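Local coordinates for protein ribokinase (Cryptococcus neoformans var. grubii serotype A, PDB 6CW5) that probably phosphorylates D-ribose at O-5, using ATP and a divalent cation, to give D-ribose 5-phosphate, at residues 154-159 with 187-192; 226-231 with 259-264; 252-257 with 295-300. One frame throughout, in Å; residues are numbered along the deposited sequence. Where two conformers were deposited one is given.

Read from the N terminus, these contacts show how the ribokinase-like (PfkB) alpha/beta fold fastens helices to its large sheet. Contact 1 closes first, when the chain, having run through helix 149-161 and strand 167-170, comes back at 187-192 and enters strand 191-195. Contacts 2 and 3 follow and cross: 226-231 opens, 252-257 comes next, and only then do 259-264 and 295-300 complete the two pairs. Strands 252-255 and 262-264 are joined as a hairpin at the end of the sheet, with helix 220-233 bound by contact 2 and helix 297-311 by contact 3. Contact 1 touches both: Leu192 meets Leu231, and Trp191 meets Glu256 and Leu297.

Contact 1 (154-159 with 187-192); sequences AYLTAA and KHLSWL
The carbonyl oxygen of His188 accepts a hydrogen bond from Ser168 OG, and Leu156 CD1 rests 3.7 Å from His188 O as a van der Waals neighbour. The 3-10 turn at 187-188 thus offers one backbone acceptor to a serine side chain of the neighbouring strand 167-170. Leu156 carries most of the helix's share. Its CG is set opposite the backbone N (chi1 173°), which brings the end of the side chain closer to 187-192 than its root would suggest. Leu156 CG then sits 3.9 Å from His188 CB, and Leu156 CD1 meets Leu189 CD1 at 3.9 Å, the two leucines crossing at about a right angle. Thr157 points its CB away from the other segment but is still touched by the imidazole, because the CB of His188 points toward the helix and its ring meets the threonine obliquely. His188 CD2 comes within 3.9 Å of both Thr157 CA and Thr157 OG1, and Thr157 CG2 lies 4.0 Å from His188 NE2. The threonine hydroxyl is engaged within its own helix, hydrogen-bonded to Leu153 O. Lys187 CG covers one face of the imidazole, 4.1 Å above the middle of the ring. In the fold, the contact joins helix 149-161 to the turn that feeds strand 191-195, beside strand 167-170, which both sides touch: Leu156 and Leu189 both meet Ser168, and Leu189 also packs on Phe170. Near the start of 154-159, Ala154 packs on Ser150 of the second subunit, while beyond Leu189 the chain joins the sheet between strands 167-170 and 242-246.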
loop_
_atom_site.group_PDB
_atom_site.type_symbol
_atom_site.label_atom_id
_atom_site.label_comp_id
_atom_site.label_asym_id
_atom_site.label_seq_id
_atom_site.Cartn_x
_atom_site.Cartn_y
_atom_site.Cartn_z
ATOM N N ALA A 154 4.936 -1.065 2.402
ATOM C CA ALA A 154 5.704 0.039 1.828
ATOM C C ALA A 154 6.670 0.628 2.852
ATOM O O ALA A 154 7.841 0.896 2.534
ATOM C CB ALA A 154 4.738 1.112 1.296
ATOM N N TYR A 155 6.203 0.847 4.085
ATOM C CA TYR A 155 7.081 1.442 5.093
ATOM C C TYR A 155 8.197 0.481 5.494
ATOM O O TYR A 155 9.359 0.890 5.643
ATOM C CB TYR A 155 6.285 1.833 6.333
ATOM C CG TYR A 155 5.522 3.133 6.189
ATOM C CD1 TYR A 155 4.496 3.262 5.260
ATOM C CD2 TYR A 155 5.845 4.235 6.974
ATOM C CE1 TYR A 155 3.792 4.477 5.151
ATOM C CE2 TYR A 155 5.153 5.427 6.876
ATOM C CZ TYR A 155 4.125 5.540 5.956
ATOM O OH TYR A 155 3.441 6.745 5.843
ATOM N N LEU A 156 7.865 -0.796 5.672
ATOM C CA LEU A 156 8.909 -1.782 5.998
ATOM C C LEU A 156 9.945 -1.878 4.892
ATOM O O LEU A 156 11.163 -1.952 5.156
ATOM C CB LEU A 156 8.274 -3.158 6.241
ATOM C CG LEU A 156 9.271 -4.319 6.428
ATOM C CD1 LEU A 156 10.074 -4.084 7.687
ATOM C CD2 LEU A 156 8.499 -5.632 6.533
ATOM N N THR A 157 9.498 -1.875 3.640
ATOM C CA THR A 157 10.449 -1.949 2.526
ATOM C C THR A 157 11.344 -0.725 2.493
ATOM O O THR A 157 12.570 -0.833 2.293
ATOM C CB THR A 157 9.667 -2.101 1.218
ATOM O OG1 THR A 157 8.903 -3.322 1.287
ATOM C CG2 THR A 157 10.629 -2.177 0.026
ATOM N N ALA A 158 10.761 0.455 2.704
ATOM C CA ALA A 158 11.566 1.671 2.743
ATOM C C ALA A 158 12.568 1.628 3.891
ATOM O O ALA A 158 13.702 2.134 3.769
ATOM C CB ALA A 158 10.651 2.896 2.883
ATOM N N ALA A 159 12.155 1.058 5.022
ATOM C CA ALA A 159 13.037 0.939 6.172
ATOM C C ALA A 159 14.203 0.013 5.851
ATOM O O ALA A 159 15.367 0.329 6.142
ATOM C CB ALA A 159 12.240 0.429 7.382
ATOM N N LYS A 187 12.903 -10.414 4.730
ATOM C CA LYS A 187 14.309 -10.025 4.705
ATOM C C LYS A 187 14.527 -8.597 5.178
ATOM O O LYS A 187 15.647 -8.272 5.583
ATOM C CB LYS A 187 14.907 -10.197 3.307
ATOM C CG LYS A 187 14.253 -9.340 2.244
ATOM C CD LYS A 187 14.849 -9.588 0.883
ATOM C CE LYS A 187 14.092 -8.818 -0.182
ATOM N NZ LYS A 187 14.684 -9.053 -1.525
ATOM N N HIS A 188 13.504 -7.728 5.130
ATOM C CA HIS A 188 13.647 -6.333 5.555
ATOM C C HIS A 188 13.420 -6.132 7.040
ATOM O O HIS A 188 13.663 -5.033 7.552
ATOM C CB HIS A 188 12.645 -5.433 4.800
ATOM C CG HIS A 188 12.907 -5.371 3.331
ATOM N ND1 HIS A 188 14.178 -5.225 2.818
ATOM C CD2 HIS A 188 12.073 -5.445 2.265
ATOM C CE1 HIS A 188 14.115 -5.206 1.498
ATOM N NE2 HIS A 188 12.849 -5.330 1.139
ATOM N N LEU A 189 12.965 -7.157 7.740
ATOM C CA LEU A 189 12.481 -7.010 9.105
ATOM C C LEU A 189 13.584 -7.323 10.106
ATOM O O LEU A 189 14.215 -8.382 10.029
ATOM C CB LEU A 189 11.300 -7.949 9.340
ATOM C CG LEU A 189 10.697 -7.816 10.713
ATOM C CD1 LEU A 189 10.043 -6.441 10.841
ATOM C CD2 LEU A 189 9.650 -8.943 10.865
ATOM N N SER A 190 13.796 -6.418 11.067
ATOM C CA SER A 190 14.817 -6.706 12.078
ATOM C C SER A 190 14.283 -7.596 13.192
ATOM O O SER A 190 15.005 -8.480 13.670
ATOM C CB SER A 190 15.361 -5.417 12.699
ATOM O OG SER A 190 15.690 -4.449 11.704
ATOM N N TRP A 191 13.056 -7.330 13.659
ATOM C CA TRP A 191 12.486 -8.039 14.802
ATOM C C TRP A 191 11.033 -8.393 14.558
ATOM O O TRP A 191 10.241 -7.536 14.160
ATOM C CB TRP A 191 12.558 -7.202 16.080
ATOM C CG TRP A 191 13.938 -7.092 16.644
ATOM C CD1 TRP A 191 14.817 -6.061 16.500
ATOM C CD2 TRP A 191 14.582 -8.067 17.464
ATOM N NE1 TRP A 191 15.984 -6.339 17.195
ATOM C CE2 TRP A 191 15.857 -7.571 17.789
ATOM C CE3 TRP A 191 14.192 -9.322 17.954
ATOM C CZ2 TRP A 191 16.752 -8.279 18.592
ATOM C CZ3 TRP A 191 15.076 -10.024 18.759
ATOM C CH2 TRP A 191 16.347 -9.499 19.062
ATOM N N LEU A 192 10.680 -9.645 14.833
ATOM C CA LEU A 192 9.288 -10.080 14.866
ATOM C C LEU A 192 8.888 -10.263 16.323
ATOM O O LEU A 192 9.582 -10.959 17.068
ATOM C CB LEU A 192 9.120 -11.402 14.103
ATOM C CG LEU A 192 7.791 -12.158 14.276
ATOM C CD1 LEU A 192 6.669 -11.415 13.506
ATOM C CD2 LEU A 192 7.925 -13.596 13.759
#

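Contact 2 (226-231 with 259-264); sequences AGILEL and KEVGYL
Leu229 and Val261 are the nearest pair of CA atoms across the contact, 7.9 Å apart, where helix 220-233 passes beside the beta hairpin of strands 252-255 and 262-264 at the end of the large sheet of the ribokinase-like (PfkB) fold. At that separation the gap is bridged by branched aliphatic side chains alone. Val261 supplies a single methyl, CG2, and two successive helix residues close on it. Its CB points at the helix, and a chi1 of 174°, which puts CG2 on the side of the backbone N, makes CG2 the branch that meets them. Ile228 also directs its CB across the gap, and it is buried, packing further on Leu253 and Tyr255 of the hairpin and on Ile243 and Cys245 of strand 242-246. Leu229 starts off to one side and bends its end inward, in an exposed position. The contact therefore grades from sheet core to surface. The predicted ATP-binding residue Leu247 is not far off, its side chain about 7 Å from that of Ile228. Ile228 CG2 stands 4.2 Å from Val261 CG2, and Leu229 closes in more tightly on the same methyl, its CD2 reaching to 3.8 Å of Val261 CG2.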
loop_
_atom_site.group_PDB
_atom_site.type_symbol
_atom_site.label_atom_id
_atom_site.label_comp_id
_atom_site.label_asym_id
_atom_site.label_seq_id
_atom_site.Cartn_x
_atom_site.Cartn_y
_atom_site.Cartn_z
ATOM N N ALA A 226 11.703 -24.503 20.170
ATOM C CA ALA A 226 11.909 -25.262 18.940
ATOM C C ALA A 226 11.198 -24.605 17.771
ATOM O O ALA A 226 11.730 -24.570 16.654
ATOM C CB ALA A 226 11.448 -26.723 19.114
ATOM N N GLY A 227 10.010 -24.036 18.007
ATOM C CA GLY A 227 9.298 -23.365 16.929
ATOM C C GLY A 227 10.037 -22.138 16.421
ATOM O O GLY A 227 10.045 -21.860 15.220
ATOM N N ILE A 228 10.679 -21.393 17.323
ATOM C CA ILE A 228 11.493 -20.252 16.890
ATOM C C ILE A 228 12.642 -20.729 16.010
ATOM O O ILE A 228 12.917 -20.162 14.942
ATOM C CB ILE A 228 12.026 -19.483 18.108
ATOM C CG1 ILE A 228 10.903 -18.673 18.772
ATOM C CG2 ILE A 228 13.162 -18.547 17.682
ATOM C CD1 ILE A 228 11.353 -18.095 20.154
ATOM N N LEU A 229 13.340 -21.770 16.452
ATOM C CA LEU A 229 14.483 -22.260 15.680
ATOM C C LEU A 229 14.036 -22.806 14.326
ATOM O O LEU A 229 14.737 -22.651 13.314
ATOM C CB LEU A 229 15.247 -23.332 16.467
ATOM C CG LEU A 229 15.928 -22.868 17.755
ATOM C CD1 LEU A 229 16.488 -24.022 18.542
ATOM C CD2 LEU A 229 17.045 -21.849 17.409
ATOM N N GLU A 230 12.873 -23.454 14.292
ATOM C CA GLU A 230 12.319 -23.955 13.040
ATOM C C GLU A 230 11.946 -22.812 12.102
ATOM O O GLU A 230 12.235 -22.850 10.890
ATOM C CB GLU A 230 11.086 -24.817 13.323
ATOM C CG GLU A 230 10.517 -25.353 12.028
ATOM C CD GLU A 230 9.461 -26.429 12.187
ATOM O OE1 GLU A 230 9.252 -26.946 13.315
ATOM O OE2 GLU A 230 8.847 -26.760 11.142
ATOM N N LEU A 231 11.295 -21.795 12.651
ATOM C CA LEU A 231 10.913 -20.633 11.862
ATOM C C LEU A 231 12.145 -19.995 11.253
ATOM O O LEU A 231 12.154 -19.669 10.063
ATOM C CB LEU A 231 10.140 -19.645 12.738
ATOM C CG LEU A 231 9.616 -18.380 12.070
ATOM C CD1 LEU A 231 8.733 -18.748 10.883
ATOM C CD2 LEU A 231 8.832 -17.487 13.072
ATOM N N LYS A 259 21.945 -17.310 17.317
ATOM C CA LYS A 259 22.325 -17.380 18.719
ATOM C C LYS A 259 21.421 -18.367 19.463
ATOM O O LYS A 259 20.557 -19.026 18.874
ATOM C CB LYS A 259 22.281 -15.992 19.366
ATOM C CG LYS A 259 23.229 -14.999 18.692
ATOM C CD LYS A 259 23.218 -13.653 19.432
ATOM C CE LYS A 259 24.156 -12.614 18.796
ATOM N NZ LYS A 259 24.246 -11.368 19.638
ATOM N N GLU A 260 21.652 -18.490 20.772
ATOM C CA GLU A 260 20.776 -19.292 21.634
ATOM C C GLU A 260 19.448 -18.605 21.865
ATOM O O GLU A 260 19.395 -17.390 22.069
ATOM C CB GLU A 260 21.402 -19.507 23.000
ATOM C CG GLU A 260 22.619 -20.408 22.991
ATOM C CD GLU A 260 22.257 -21.859 22.826
ATOM O OE1 GLU A 260 21.068 -22.260 23.053
ATOM O OE2 GLU A 260 23.173 -22.600 22.463
ATOM N N VAL A 261 18.375 -19.396 21.893
ATOM C CA VAL A 261 17.088 -18.859 22.341
ATOM C C VAL A 261 17.197 -18.597 23.838
ATOM O O VAL A 261 17.510 -19.503 24.613
ATOM C CB VAL A 261 15.940 -19.834 22.049
ATOM C CG1 VAL A 261 14.598 -19.302 22.690
ATOM C CG2 VAL A 261 15.793 -20.100 20.537
ATOM N N GLY A 262 16.969 -17.354 24.257
ATOM C CA GLY A 262 17.018 -17.009 25.666
ATOM C C GLY A 262 15.629 -16.994 26.272
ATOM O O GLY A 262 14.660 -16.679 25.606
ATOM N N TYR A 263 15.529 -17.350 27.553
ATOM C CA TYR A 263 14.245 -17.346 28.242
ATOM C C TYR A 263 14.308 -16.421 29.444
ATOM O O TYR A 263 15.251 -16.498 30.237
ATOM C CB TYR A 263 13.847 -18.751 28.709
ATOM C CG TYR A 263 12.638 -18.741 29.600
ATOM C CD1 TYR A 263 11.369 -18.605 29.066
ATOM C CD2 TYR A 263 12.765 -18.860 30.980
ATOM C CE1 TYR A 263 10.273 -18.574 29.864
ATOM C CE2 TYR A 263 11.662 -18.836 31.793
ATOM C CZ TYR A 263 10.420 -18.696 31.229
ATOM O OH TYR A 263 9.298 -18.661 32.014
ATOM N N LEU A 264 13.297 -15.565 29.585
ATOM C CA LEU A 264 13.127 -14.744 30.780
ATOM C C LEU A 264 11.754 -14.975 31.397
ATOM O O LEU A 264 10.736 -14.882 30.695
ATOM C CB LEU A 264 13.294 -13.254 30.470
ATOM C CG LEU A 264 14.705 -12.669 30.387
ATOM C CD1 LEU A 264 15.485 -13.262 29.233
ATOM C CD2 LEU A 264 14.629 -11.169 30.234
#

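Contact 3 (252-257 with 295-300); sequences ILCYEP and KSLQDA
A hairpin strand packed against the first turn of a helix forms this contact, in which strand 252-255 of the large alpha/beta sheet meets the start of helix 297-311. Alternation along the strand sorts the side chains: Cys254 faces this helix, whereas Leu253 and Tyr255 pack on helix 220-233. Leu297 bridges the gap with one methyl, a chi1 of -171° swinging its CG out from the helix toward the strand. Glu256 approaches head-on from the other side, its chain fully extended beyond CG. Leu297 CD2 touches the aliphatic stem at Glu256 CG, 3.8 Å away, and the carboxylate at Glu256 OE1, 3.6 Å away. Glu256 OE1 also forms a salt bridge with Lys259 NZ, which probably offsets the charge beside the apolar contact. Leu297 CD2 is 3.5 Å from Cys254 SG in one of two deposited conformers, a value that need not hold for the other. Phe287 and Leu291 of helix 279-292 also touch Leu297. The near end of helix 297-311 is fixed by an N-cap: Ser296 OG accepts from Asp299 N at 3.2 Å, with an N-H...O angle of 158°.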
loop_
_atom_site.group_PDB
_atom_site.type_symbol
_atom_site.label_atom_id
_atom_site.label_comp_id
_atom_site.label_asym_id
_atom_site.label_seq_id
_atom_site.Cartn_x
_atom_site.Cartn_y
_atom_site.Cartn_z
ATOM N N ILE A 252 8.959 -14.926 28.448
ATOM C CA ILE A 252 9.240 -14.574 27.059
ATOM C C ILE A 252 10.465 -15.338 26.579
ATOM O O ILE A 252 11.345 -15.708 27.365
ATOM C CB ILE A 252 9.464 -13.059 26.833
ATOM C CG1 ILE A 252 10.737 -12.605 27.527
ATOM C CG2 ILE A 252 8.307 -12.239 27.366
ATOM C CD1 ILE A 252 11.281 -11.305 26.977
ATOM N N LEU A 253 10.514 -15.553 25.265
ATOM C CA LEU A 253 11.671 -16.107 24.574
ATOM C C LEU A 253 12.251 -15.049 23.638
ATOM O O LEU A 253 11.517 -14.292 23.000
ATOM C CB LEU A 253 11.258 -17.350 23.779
ATOM C CG LEU A 253 10.763 -18.542 24.597
ATOM C CD1 LEU A 253 10.127 -19.625 23.709
ATOM C CD2 LEU A 253 11.916 -19.137 25.384
ATOM N N CYS A 254 13.562 -14.983 23.562
ATOM C CA CYS A 254 14.243 -14.014 22.716
ATOM C C CYS A 254 15.267 -14.759 21.873
ATOM O O CYS A 254 15.982 -15.630 22.385
ATOM C CB CYS A 254 14.908 -12.919 23.582
ATOM S SG CYS A 254 15.977 -11.733 22.712
ATOM N N TYR A 255 15.331 -14.425 20.584
ATOM C CA TYR A 255 16.233 -15.101 19.658
ATOM C C TYR A 255 16.839 -14.077 18.713
ATOM O O TYR A 255 16.108 -13.390 17.993
ATOM C CB TYR A 255 15.501 -16.188 18.852
ATOM C CG TYR A 255 16.322 -16.744 17.712
ATOM C CD1 TYR A 255 17.303 -17.696 17.952
ATOM C CD2 TYR A 255 16.132 -16.309 16.407
ATOM C CE1 TYR A 255 18.069 -18.204 16.919
ATOM C CE2 TYR A 255 16.889 -16.814 15.367
ATOM C CZ TYR A 255 17.858 -17.764 15.635
ATOM O OH TYR A 255 18.629 -18.284 14.617
ATOM N N GLU A 256 18.166 -13.988 18.704
ATOM C CA GLU A 256 18.877 -13.306 17.626
ATOM C C GLU A 256 19.430 -14.318 16.645
ATOM O O GLU A 256 19.879 -15.402 17.055
ATOM C CB GLU A 256 20.032 -12.443 18.161
ATOM C CG GLU A 256 19.588 -11.419 19.164
ATOM C CD GLU A 256 20.750 -10.596 19.657
ATOM O OE1 GLU A 256 21.350 -10.978 20.681
ATOM O OE2 GLU A 256 21.076 -9.592 18.991
ATOM N N PRO A 257 19.389 -13.988 15.356
ATOM C CA PRO A 257 19.842 -14.932 14.329
ATOM C C PRO A 257 21.158 -15.609 14.684
ATOM O O PRO A 257 22.150 -14.940 14.991
ATOM C CB PRO A 257 19.995 -14.044 13.089
ATOM C CG PRO A 257 18.965 -12.990 13.285
ATOM C CD PRO A 257 18.940 -12.709 14.775
ATOM N N LYS A 295 20.697 0.298 25.546
ATOM C CA LYS A 295 20.764 -0.799 26.501
ATOM C C LYS A 295 21.146 -2.090 25.795
ATOM O O LYS A 295 20.849 -2.291 24.615
ATOM C CB LYS A 295 19.417 -1.004 27.201
ATOM C CG LYS A 295 19.153 -0.119 28.400
ATOM C CD LYS A 295 17.735 -0.346 28.904
ATOM C CE LYS A 295 17.420 0.542 30.092
ATOM N NZ LYS A 295 15.973 0.503 30.459
ATOM N N SER A 296 21.810 -2.973 26.530
ATOM C CA SER A 296 21.946 -4.335 26.056
ATOM C C SER A 296 20.563 -4.950 25.892
ATOM O O SER A 296 19.582 -4.516 26.505
ATOM C CB SER A 296 22.770 -5.170 27.033
ATOM O OG SER A 296 22.031 -5.423 28.218
ATOM N N LEU A 297 20.493 -5.984 25.057
ATOM C CA LEU A 297 19.225 -6.664 24.832
ATOM C C LEU A 297 18.684 -7.279 26.116
ATOM O O LEU A 297 17.474 -7.236 26.369
ATOM C CB LEU A 297 19.396 -7.732 23.759
ATOM C CG LEU A 297 18.115 -8.381 23.276
ATOM C CD1 LEU A 297 17.206 -7.306 22.704
ATOM C CD2 LEU A 297 18.482 -9.404 22.225
ATOM N N GLN A 298 19.559 -7.866 26.941
ATOM C CA GLN A 298 19.085 -8.479 28.179
ATOM C C GLN A 298 18.520 -7.433 29.136
ATOM O O GLN A 298 17.514 -7.684 29.812
ATOM C CB GLN A 298 20.210 -9.281 28.841
ATOM C CG GLN A 298 21.477 -8.475 29.131
ATOM C CD GLN A 298 22.608 -9.315 29.720
ATOM O OE1 GLN A 298 22.550 -10.545 29.719
ATOM N NE2 GLN A 298 23.643 -8.646 30.229
ATOM N N ASP A 299 19.151 -6.255 29.206
ATOM C CA ASP A 299 18.635 -5.185 30.058
ATOM C C ASP A 299 17.324 -4.628 29.518
ATOM O O ASP A 299 16.407 -4.321 30.291
ATOM C CB ASP A 299 19.659 -4.054 30.177
ATOM C CG ASP A 299 20.834 -4.417 31.056
ATOM O OD1 ASP A 299 20.840 -5.537 31.603
ATOM O OD2 ASP A 299 21.748 -3.575 31.202
ATOM N N ALA A 300 17.238 -4.444 28.198
ATOM C CA ALA A 300 16.009 -3.924 27.614
ATOM C C ALA A 300 14.848 -4.866 27.885
ATOM O O ALA A 300 13.736 -4.424 28.202
ATOM C CB ALA A 300 16.193 -3.705 26.116
#